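Oligopeptide-binding protein oppA (Lactococcus lactis, PDB 3DRF) captures oligopeptides in a large cavity that closes around them and serves the OppABCDF ABC transporter in their uptake. Local coordinates at residues A[141-144]-A[145-148]; A[194-197]-A[198-202]; A[276-279]-A[280-284]; A[359-362]-A[363-367]. One frame throughout, in Å; residues are numbered along the deposited sequence. Where two conformers were deposited one is given.

Contact 1: residues A[141-144]-A[145-148]; sequences ANIV and GLSD
Leu146 lies alongside Ile143, and the two side chains point the same way. Its CB comes first against the backbone, 3.4 Å from Ile143 O. The same Leu146 CB is 4.0 Å from Ile143 CB. CG stands opposite the backbone N of Leu146 (chi1 -170°), which carries the branch away from the turn and along the isoleucine. At the tip, Leu146 CD2 meets Ile143 CD1 at 4.0 Å. The result is a short apolar ridge from two residues three apart.

Beneath it is a type II beta turn, with Val144 and Gly145 at its corners. Leu146 N donates to Ile143 O at 3.0 Å. At Gly145, with phi at 84°, a side chain would collide with Val144 O, which favours glycine. Gly145 is also the N-cap of the helix that follows.

Water 1 fills the mouth of the turn. It donates to Ile143 O at 2.8 Å and to Ala141 O at 2.9 Å, and accepts from Ser147 N at 3.0 Å. Ile143 O therefore takes two donors, and a first-turn N-H of the helix is satisfied by solvent. On the same side Ser147 OG sits 3.3 Å from Ala141 CB.

The turn starts helix 146-150. Leu146 and Ile143 both rest on Tyr123 of helix 116-127, and Leu146 also reaches Ala127. Ile143 touches Val173 and Val144 touches Gln174, both of strand 170-174, so the turn packs between helix 116-127 and strand 170-174.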
loop_
_atom_site.group_PDB
_atom_site.type_symbol
_atom_site.label_atom_id
_atom_site.label_comp_id
_atom_site.label_asym_id
_atom_site.label_seq_id
_atom_site.Cartn_x
_atom_site.Cartn_y
_atom_site.Cartn_z
ATOM N N ALA A 141 -13.014 0.873 13.474
ATOM C CA ALA A 141 -13.667 1.071 14.797
ATOM C C ALA A 141 -14.847 2.062 14.781
ATOM O O ALA A 141 -15.645 2.101 15.629
ATOM C CB ALA A 141 -12.619 1.491 15.830
ATOM N N ASN A 142 -14.892 2.852 13.709
ATOM C CA ASN A 142 -15.958 3.842 13.485
ATOM C C ASN A 142 -17.261 3.278 12.912
ATOM O O ASN A 142 -18.214 3.977 12.847
ATOM C CB ASN A 142 -15.395 5.036 12.653
ATOM C CG ASN A 142 -16.460 6.109 12.293
ATOM O OD1 ASN A 142 -16.959 6.776 13.138
ATOM N ND2 ASN A 142 -16.744 6.231 11.028
ATOM N N ILE A 143 -17.280 1.998 12.577
ATOM C CA ILE A 143 -18.534 1.296 12.231
ATOM C C ILE A 143 -19.111 0.699 13.512
ATOM O O ILE A 143 -18.467 -0.031 14.195
ATOM C CB ILE A 143 -18.293 0.219 11.149
ATOM C CG1 ILE A 143 -17.963 0.916 9.818
ATOM C CG2 ILE A 143 -19.604 -0.663 10.967
ATOM C CD1 ILE A 143 -17.463 -0.106 8.726
ATOM N N VAL A 144 -20.338 1.085 13.812
ATOM C CA VAL A 144 -21.019 0.603 15.024
ATOM C C VAL A 144 -20.956 -0.924 15.096
ATOM O O VAL A 144 -21.289 -1.598 14.167
ATOM C CB VAL A 144 -22.511 1.129 15.043
ATOM C CG1 VAL A 144 -23.263 0.530 16.225
ATOM C CG2 VAL A 144 -22.510 2.660 15.235
ATOM N N GLY A 145 -20.526 -1.416 16.263
ATOM C CA GLY A 145 -20.476 -2.866 16.476
ATOM C C GLY A 145 -19.217 -3.586 15.956
ATOM O O GLY A 145 -18.988 -4.724 16.261
ATOM N N LEU A 146 -18.414 -2.919 15.158
ATOM C CA LEU A 146 -17.311 -3.626 14.470
ATOM C C LEU A 146 -16.137 -3.933 15.405
ATOM O O LEU A 146 -15.591 -5.011 15.362
ATOM C CB LEU A 146 -16.880 -2.899 13.174
ATOM C CG LEU A 146 -15.887 -3.722 12.271
ATOM C CD1 LEU A 146 -16.286 -5.160 11.941
ATOM C CD2 LEU A 146 -15.764 -2.990 10.921
ATOM N N SER A 147 -15.858 -3.028 16.328
ATOM C CA SER A 147 -14.842 -3.294 17.342
ATOM C C SER A 147 -15.218 -4.535 18.176
ATOM O O SER A 147 -14.429 -5.379 18.414
ATOM C CB SER A 147 -14.615 -2.054 18.240
ATOM O OG SER A 147 -14.096 -0.990 17.479
ATOM N N ASP A 148 -16.467 -4.621 18.589
ATOM C CA ASP A 148 -16.897 -5.727 19.464
ATOM C C ASP A 148 -16.924 -7.079 18.666
ATOM O O ASP A 148 -16.671 -8.111 19.200
ATOM C CB ASP A 148 -18.292 -5.393 20.022
ATOM C CG ASP A 148 -18.243 -4.476 21.248
ATOM O OD1 ASP A 148 -17.231 -4.222 21.799
ATOM O OD2 ASP A 148 -19.316 -4.070 21.603
HETATM O O HOH W 1 -16.979 -0.292 16.541
#

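Contact 2: residues A[194-197]-A[198-202]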
loop_
_atom_site.group_PDB
_atom_site.type_symbol
_atom_site.label_atom_id
_atom_site.label_comp_id
_atom_site.label_asym_id
_atom_site.label_seq_id
_atom_site.Cartn_x
_atom_site.Cartn_y
_atom_site.Cartn_z
ATOM N N VAL A 194 -16.206 -6.931 -2.591
ATOM C CA VAL A 194 -17.030 -8.095 -2.202
ATOM C C VAL A 194 -16.190 -9.386 -2.195
ATOM O O VAL A 194 -15.216 -9.497 -2.827
ATOM C CB VAL A 194 -18.248 -8.275 -3.190
ATOM C CG1 VAL A 194 -19.338 -7.245 -2.887
ATOM C CG2 VAL A 194 -17.825 -8.197 -4.675
ATOM N N ALA A 195 -16.647 -10.314 -1.389
ATOM C CA ALA A 195 -16.060 -11.672 -1.288
ATOM C C ALA A 195 -17.176 -12.676 -1.482
ATOM O O ALA A 195 -18.269 -12.455 -0.981
ATOM C CB ALA A 195 -15.391 -11.854 0.104
ATOM N N PRO A 196 -16.896 -13.755 -2.194
ATOM C CA PRO A 196 -17.970 -14.693 -2.576
ATOM C C PRO A 196 -18.325 -15.675 -1.424
ATOM O O PRO A 196 -17.835 -16.801 -1.378
ATOM C CB PRO A 196 -17.378 -15.383 -3.811
ATOM C CG PRO A 196 -15.837 -15.365 -3.540
ATOM C CD PRO A 196 -15.627 -14.006 -2.898
ATOM N N TYR A 197 -19.212 -15.202 -0.555
ATOM C CA TYR A 197 -19.547 -15.951 0.665
ATOM C C TYR A 197 -20.088 -17.376 0.403
ATOM O O TYR A 197 -19.651 -18.275 1.007
ATOM C CB TYR A 197 -20.506 -15.134 1.538
ATOM C CG TYR A 197 -21.009 -15.925 2.730
ATOM C CD1 TYR A 197 -20.195 -16.175 3.813
ATOM C CD2 TYR A 197 -22.290 -16.456 2.731
ATOM C CE1 TYR A 197 -20.675 -16.919 4.893
ATOM C CE2 TYR A 197 -22.776 -17.184 3.818
ATOM C CZ TYR A 197 -21.940 -17.409 4.858
ATOM O OH TYR A 197 -22.360 -18.139 5.971
ATOM N N GLN A 198 -21.002 -17.537 -0.538
ATOM C CA GLN A 198 -21.531 -18.892 -0.783
ATOM C C GLN A 198 -20.441 -19.841 -1.282
ATOM O O GLN A 198 -20.470 -20.976 -0.963
ATOM C CB GLN A 198 -22.709 -18.860 -1.782
ATOM C CG GLN A 198 -24.007 -18.255 -1.242
ATOM C CD GLN A 198 -24.545 -18.980 -0.015
ATOM O OE1 GLN A 198 -24.452 -20.166 0.114
ATOM N NE2 GLN A 198 -25.111 -18.227 0.881
ATOM N N TYR A 199 -19.491 -19.336 -2.060
ATOM C CA TYR A 199 -18.357 -20.151 -2.565
ATOM C C TYR A 199 -17.343 -20.570 -1.461
ATOM O O TYR A 199 -16.761 -21.596 -1.531
ATOM C CB TYR A 199 -17.648 -19.335 -3.636
ATOM C CG TYR A 199 -16.576 -20.052 -4.446
ATOM C CD1 TYR A 199 -16.886 -21.187 -5.228
ATOM C CD2 TYR A 199 -15.284 -19.558 -4.505
ATOM C CE1 TYR A 199 -15.932 -21.796 -6.010
ATOM C CE2 TYR A 199 -14.319 -20.179 -5.282
ATOM C CZ TYR A 199 -14.666 -21.304 -6.012
ATOM O OH TYR A 199 -13.718 -21.959 -6.796
ATOM N N LEU A 200 -17.185 -19.712 -0.474
ATOM C CA LEU A 200 -16.126 -19.797 0.532
ATOM C C LEU A 200 -16.586 -20.230 1.933
ATOM O O LEU A 200 -15.775 -20.450 2.780
ATOM C CB LEU A 200 -15.429 -18.408 0.638
ATOM C CG LEU A 200 -14.753 -17.914 -0.674
ATOM C CD1 LEU A 200 -14.115 -16.499 -0.442
ATOM C CD2 LEU A 200 -13.662 -18.901 -1.140
ATOM N N LYS A 201 -17.889 -20.349 2.134
ATOM C CA LYS A 201 -18.441 -20.541 3.483
ATOM C C LYS A 201 -18.106 -21.903 4.116
ATOM O O LYS A 201 -18.204 -22.009 5.273
ATOM C CB LYS A 201 -19.953 -20.320 3.502
ATOM C CG LYS A 201 -20.676 -21.323 2.702
ATOM C CD LYS A 201 -22.211 -21.118 2.853
ATOM C CE LYS A 201 -22.942 -22.271 2.161
ATOM N NZ LYS A 201 -24.414 -22.036 2.235
ATOM N N ASP A 202 -17.654 -22.866 3.349
ATOM C CA ASP A 202 -17.211 -24.126 3.965
ATOM C C ASP A 202 -15.695 -24.328 3.837
ATOM O O ASP A 202 -15.202 -25.473 3.764
ATOM C CB ASP A 202 -17.956 -25.317 3.383
ATOM C CG ASP A 202 -19.448 -25.303 3.693
ATOM O OD1 ASP A 202 -19.879 -24.820 4.768
ATOM O OD2 ASP A 202 -20.200 -25.807 2.839
#
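Leu200 N points at two carbonyls. It donates to Tyr197 O at 3.2 Å and more weakly to Pro196 O at 3.1 Å. The first bond is steep: the donor stands 67° out of the Tyr197 carbonyl plane. Leu200 N is thus shared between the carbonyls three and four residues back, at the start of helix 197-200. Pro196 is the N-cap and also the centre of an inverse gamma turn.

The proline ring packs back on the helix. Pro196 CG lies 3.7 Å from Leu200 CD1. On another side, Pro196 CB meets Tyr199 CB at 4.0 Å. The hydroxyl of Tyr199 is bonded to Lys217 O.

Tyr197 packs between Lys201 and helix 116-127. Its CG is opposite the backbone N (chi1 173°), and the ring extends past the next turn. Lys201 CB sits over one ring face in a CH-pi contact, 4.0 Å from the centroid of the Tyr197 ring and offset toward the rim. The amide of Gln198 stands at 90° to the ring, with NE2 3.8 Å from Tyr197 CD2. Lys201 runs out extended beyond CG, and its NZ donates to Gln198 OE1 at 2.8 Å. An alanine in place of Tyr197 would probably leave Lys201 CB without its aromatic cover and the Gln198 amide freer to turn.

Lys117 makes a cation-pi contact with the Tyr197 ring, and Phe121 meets it edge-to-face. Asp118 OD1 takes Tyr197 N. The bond between exposed Lys201 and Gln198 probably steadies the long lysine chain. The buried side is apolar, built by Pro196 and Leu200.

Contact 3: residues A[276-279]-A[280-284]; sequences NGMV and SSQYK
Val279 and Gln282 are joined by one backbone bond and by their side chains. The hydrogen bond runs from Gln282 N to Val279 O at 3.2 Å. It closes a type I turn whose corners are Ser280 and Ser281. A second bond, Tyr283 N to Ser280 O at 3.2 Å, carries the turn on as 3-10 helix. Val279 O also bonds to Tyr545 OH, so it has two partners.

The van der Waals contacts gather on one methyl. Val279 CG2 lies between its own backbone N and carbonyl carbon, and this position aims it at the turn. It is 3.6 Å from Gln282 CD and 3.5 Å from Ser281 OG. Met278 approaches from another direction, crossing Gln282 at about a right angle. A bend at chi3 (70°) brings Met278 CE to 3.2 Å from Gln282 OE1, a close carbon-oxygen approach.

The polar ends are held by other parts of the chain. Gln282 OE1 bonds to Gln40 NE2, and Gln282 NE2 bonds to Thr260 O. Both ends of the amide are used, which fixes its rotation. Ser281 OG bonds to Asp419. A leucine in place of Gln282 would probably leave Gln40 NE2 and Thr260 O without these mates.

Asn276 ends a strand paired with strand 34-40. The chain then turns through 280-282 into helix 283-287 and on to strand 292-307 of another sheet. A passage from one sheet to the other is consistent with an interlobe crossing of the two-lobed, Venus flytrap fold of solute-binding proteins.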
loop_
_atom_site.group_PDB
_atom_site.type_symbol
_atom_site.label_atom_id
_atom_site.label_comp_id
_atom_site.label_asym_id
_atom_site.label_seq_id
_atom_site.Cartn_x
_atom_site.Cartn_y
_atom_site.Cartn_z
ATOM N N ASN A 276 4.266 -3.239 -16.352
ATOM C CA ASN A 276 3.966 -2.327 -15.229
ATOM C C ASN A 276 4.962 -2.515 -14.100
ATOM O O ASN A 276 5.521 -3.561 -13.942
ATOM C CB ASN A 276 2.514 -2.572 -14.751
ATOM C CG ASN A 276 1.505 -2.083 -15.782
ATOM O OD1 ASN A 276 1.568 -0.951 -16.196
ATOM N ND2 ASN A 276 0.616 -2.961 -16.205
ATOM N N GLY A 277 5.146 -1.466 -13.332
ATOM C CA GLY A 277 6.025 -1.498 -12.162
ATOM C C GLY A 277 7.516 -1.391 -12.395
ATOM O O GLY A 277 8.271 -1.675 -11.535
ATOM N N MET A 278 7.912 -0.956 -13.589
ATOM C CA MET A 278 9.347 -0.882 -13.874
ATOM C C MET A 278 10.068 0.185 -13.072
ATOM O O MET A 278 9.552 1.246 -12.900
ATOM C CB MET A 278 9.598 -0.669 -15.377
ATOM C CG MET A 278 9.203 -1.889 -16.198
ATOM S SD MET A 278 9.622 -1.681 -17.965
ATOM C CE MET A 278 11.436 -1.768 -17.924
ATOM N N VAL A 279 11.263 -0.157 -12.610
ATOM C CA VAL A 279 12.084 0.709 -11.764
ATOM C C VAL A 279 12.552 1.972 -12.543
ATOM O O VAL A 279 12.774 1.956 -13.736
ATOM C CB VAL A 279 13.315 -0.043 -11.194
ATOM C CG1 VAL A 279 12.863 -1.023 -10.078
ATOM C CG2 VAL A 279 14.178 -0.716 -12.272
ATOM N N SER A 280 12.732 3.041 -11.802
ATOM C CA SER A 280 13.153 4.320 -12.362
ATOM C C SER A 280 14.498 4.247 -13.094
ATOM O O SER A 280 14.704 4.969 -14.061
ATOM C CB SER A 280 13.243 5.361 -11.249
ATOM O OG SER A 280 11.961 5.629 -10.689
ATOM N N SER A 281 15.378 3.354 -12.661
ATOM C CA SER A 281 16.733 3.279 -13.248
ATOM C C SER A 281 16.732 2.786 -14.711
ATOM O O SER A 281 17.680 2.982 -15.395
ATOM C CB SER A 281 17.654 2.403 -12.423
ATOM O OG SER A 281 17.178 1.067 -12.381
ATOM N N GLN A 282 15.667 2.129 -15.141
ATOM C CA GLN A 282 15.542 1.648 -16.513
ATOM C C GLN A 282 14.846 2.588 -17.482
ATOM O O GLN A 282 14.685 2.295 -18.605
ATOM C CB GLN A 282 14.804 0.273 -16.471
ATOM C CG GLN A 282 15.637 -0.840 -15.796
ATOM C CD GLN A 282 14.869 -2.092 -15.542
ATOM O OE1 GLN A 282 13.682 -2.136 -15.648
ATOM N NE2 GLN A 282 15.581 -3.105 -15.184
ATOM N N TYR A 283 14.414 3.732 -16.994
ATOM C CA TYR A 283 13.589 4.664 -17.774
ATOM C C TYR A 283 14.250 5.110 -19.093
ATOM O O TYR A 283 13.608 5.153 -20.110
ATOM C CB TYR A 283 13.239 5.888 -16.896
ATOM C CG TYR A 283 12.237 6.873 -17.497
ATOM C CD1 TYR A 283 11.034 6.448 -18.092
ATOM C CD2 TYR A 283 12.430 8.231 -17.367
ATOM C CE1 TYR A 283 10.118 7.339 -18.564
ATOM C CE2 TYR A 283 11.509 9.110 -17.856
ATOM C CZ TYR A 283 10.370 8.664 -18.452
ATOM O OH TYR A 283 9.399 9.558 -18.919
ATOM N N LYS A 284 15.548 5.428 -19.035
ATOM C CA LYS A 284 16.243 5.896 -20.244
ATOM C C LYS A 284 16.339 4.750 -21.275
ATOM O O LYS A 284 16.100 4.938 -22.420
ATOM C CB LYS A 284 17.607 6.463 -19.883
ATOM C CG LYS A 284 18.292 7.022 -21.082
ATOM C CD LYS A 284 19.474 7.805 -20.675
ATOM C CE LYS A 284 19.241 9.289 -20.619
ATOM N NZ LYS A 284 20.508 10.037 -20.240
#

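Contact 4: residues A[359-362]-A[363-367]; sequences SLIP and PIFKQ
Pro362 and Phe365 lie side by side and point the same way, at a beta turn of type I geometry. Pro362 CD is 3.8 Å from Phe365 CD2, at the edge of the ring and near its plane. Ile361 CG2 also lies at that edge, and it meets Phe365 CB at 4.1 Å. The phenylalanine CG sits beside its own backbone N (chi1 -56°), which turns the ring back toward the prolines' side of the turn. One ring face is covered from within the turn: Ile364 CG2 stands 4.0 Å above the plane of the Phe365 ring, over its centre. The same methyl, Ile364 CG2, is 4.1 Å from Pro362 CG. One face and one edge of the ring are thus packed by local residues.

Further groups enclose this centre. Phe541 of strand 536-549 touches Pro362 and Pro363. Met300 of strand 292-307 touches Ile364 and Phe365, and Ile361 rests on Phe523 of helix 516-533.

The turn itself has Pro363 and Ile364 at its corners. Across the Pro-Pro peptide bond, Pro362 CB lies 3.3 Å from Pro363 CD, tighter than usual van der Waals contact. Proline at the first corner restricts phi and has no N-H to donate. Phe365 N donates to Pro362 O at 3.1 Å and closes the turn. Phe365 is then the centre of an inverse gamma turn, closed weakly by Lys366 N and Ile364 O.

The polar edge lies upstream, where Ser359 forms an ST turn and its hydroxyl is also bonded to Gln527 OE1. Ile361 N donates to Ser359 OG at 3.2 Å and 161°.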
loop_
_atom_site.group_PDB
_atom_site.type_symbol
_atom_site.label_atom_id
_atom_site.label_comp_id
_atom_site.label_asym_id
_atom_site.label_seq_id
_atom_site.Cartn_x
_atom_site.Cartn_y
_atom_site.Cartn_z
ATOM N N SER A 359 7.998 15.237 3.119
ATOM C CA SER A 359 6.933 14.766 4.043
ATOM C C SER A 359 6.316 13.468 3.514
ATOM O O SER A 359 6.690 12.985 2.517
ATOM C CB SER A 359 5.849 15.840 4.207
ATOM O OG SER A 359 4.904 15.698 3.176
ATOM N N LEU A 360 5.373 12.937 4.281
ATOM C CA LEU A 360 4.686 11.697 3.929
ATOM C C LEU A 360 3.477 11.835 2.994
ATOM O O LEU A 360 2.966 10.885 2.538
ATOM C CB LEU A 360 4.252 10.954 5.215
ATOM C CG LEU A 360 5.422 10.586 6.183
ATOM C CD1 LEU A 360 4.873 10.099 7.547
ATOM C CD2 LEU A 360 6.321 9.537 5.509
ATOM N N ILE A 361 3.100 13.053 2.699
ATOM C CA ILE A 361 1.928 13.299 1.820
ATOM C C ILE A 361 2.398 13.658 0.392
ATOM O O ILE A 361 3.001 14.680 0.205
ATOM C CB ILE A 361 1.027 14.428 2.367
ATOM C CG1 ILE A 361 0.545 14.136 3.830
ATOM C CG2 ILE A 361 -0.159 14.625 1.416
ATOM C CD1 ILE A 361 -0.387 12.884 3.972
ATOM N N PRO A 362 2.100 12.846 -0.585
ATOM C CA PRO A 362 2.706 13.053 -1.903
ATOM C C PRO A 362 1.985 14.118 -2.766
ATOM O O PRO A 362 0.902 14.450 -2.491
ATOM C CB PRO A 362 2.622 11.666 -2.571
ATOM C CG PRO A 362 1.426 11.055 -1.982
ATOM C CD PRO A 362 1.435 11.530 -0.506
ATOM N N PRO A 363 2.654 14.560 -3.810
ATOM C CA PRO A 363 2.161 15.672 -4.667
ATOM C C PRO A 363 0.827 15.437 -5.325
ATOM O O PRO A 363 0.137 16.361 -5.537
ATOM C CB PRO A 363 3.258 15.791 -5.765
ATOM C CG PRO A 363 4.530 15.328 -5.113
ATOM C CD PRO A 363 4.090 14.233 -4.092
ATOM N N ILE A 364 0.486 14.199 -5.626
ATOM C CA ILE A 364 -0.843 13.923 -6.193
ATOM C C ILE A 364 -1.995 14.505 -5.336
ATOM O O ILE A 364 -2.981 14.909 -5.841
ATOM C CB ILE A 364 -1.042 12.412 -6.482
ATOM C CG1 ILE A 364 -2.334 12.212 -7.315
ATOM C CG2 ILE A 364 -1.013 11.572 -5.185
ATOM C CD1 ILE A 364 -2.391 10.952 -7.988
ATOM N N PHE A 365 -1.800 14.554 -4.017
ATOM C CA PHE A 365 -2.751 15.159 -3.076
ATOM C C PHE A 365 -2.429 16.648 -2.858
ATOM O O PHE A 365 -2.068 17.080 -1.845
ATOM C CB PHE A 365 -2.774 14.389 -1.743
ATOM C CG PHE A 365 -3.081 12.917 -1.891
ATOM C CD1 PHE A 365 -4.200 12.484 -2.569
ATOM C CD2 PHE A 365 -2.270 11.985 -1.301
ATOM C CE1 PHE A 365 -4.476 11.179 -2.718
ATOM C CE2 PHE A 365 -2.577 10.599 -1.417
ATOM C CZ PHE A 365 -3.677 10.218 -2.138
ATOM N N LYS A 366 -2.571 17.388 -3.939
ATOM C CA LYS A 366 -2.021 18.731 -4.053
ATOM C C LYS A 366 -2.628 19.693 -3.047
ATOM O O LYS A 366 -1.953 20.570 -2.602
ATOM C CB LYS A 366 -2.256 19.257 -5.473
ATOM C CG LYS A 366 -1.847 20.727 -5.666
ATOM C CD LYS A 366 -2.294 21.247 -7.047
ATOM C CE LYS A 366 -1.396 22.363 -7.622
ATOM N NZ LYS A 366 -1.420 23.602 -6.862
ATOM N N GLN A 367 -3.887 19.483 -2.696
ATOM C CA GLN A 367 -4.616 20.303 -1.746
ATOM C C GLN A 367 -4.006 20.233 -0.317
ATOM O O GLN A 367 -4.249 21.078 0.479
ATOM C CB GLN A 367 -6.135 19.895 -1.779
ATOM C CG GLN A 367 -6.907 19.812 -3.226
ATOM C CD GLN A 367 -8.255 18.939 -3.308
ATOM O OE1 GLN A 367 -8.449 18.023 -2.585
ATOM N NE2 GLN A 367 -9.112 19.273 -4.234
#

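How the contacts relate
The four contacts follow one another along the chain and none touches another. They form two neighbouring pairs. Contacts 1 and 2 have centres 22 Å apart and share helix 116-127, which contact 2 meets from Lys117 to Thr122 and contact 1 at Tyr123 and Ala127. Contacts 3 and 4 also have centres 22 Å apart, and both pack on strand 536-549. Between pairs the gaps are wider: the centres of contacts 1 and 3 are 42 Å apart and those of contacts 2 and 4 37 Å, each pair on opposite sides of the chain's centre. Contact 4 is the most central, about 15 Å from that centre. The chain is closed around an endogenous peptide.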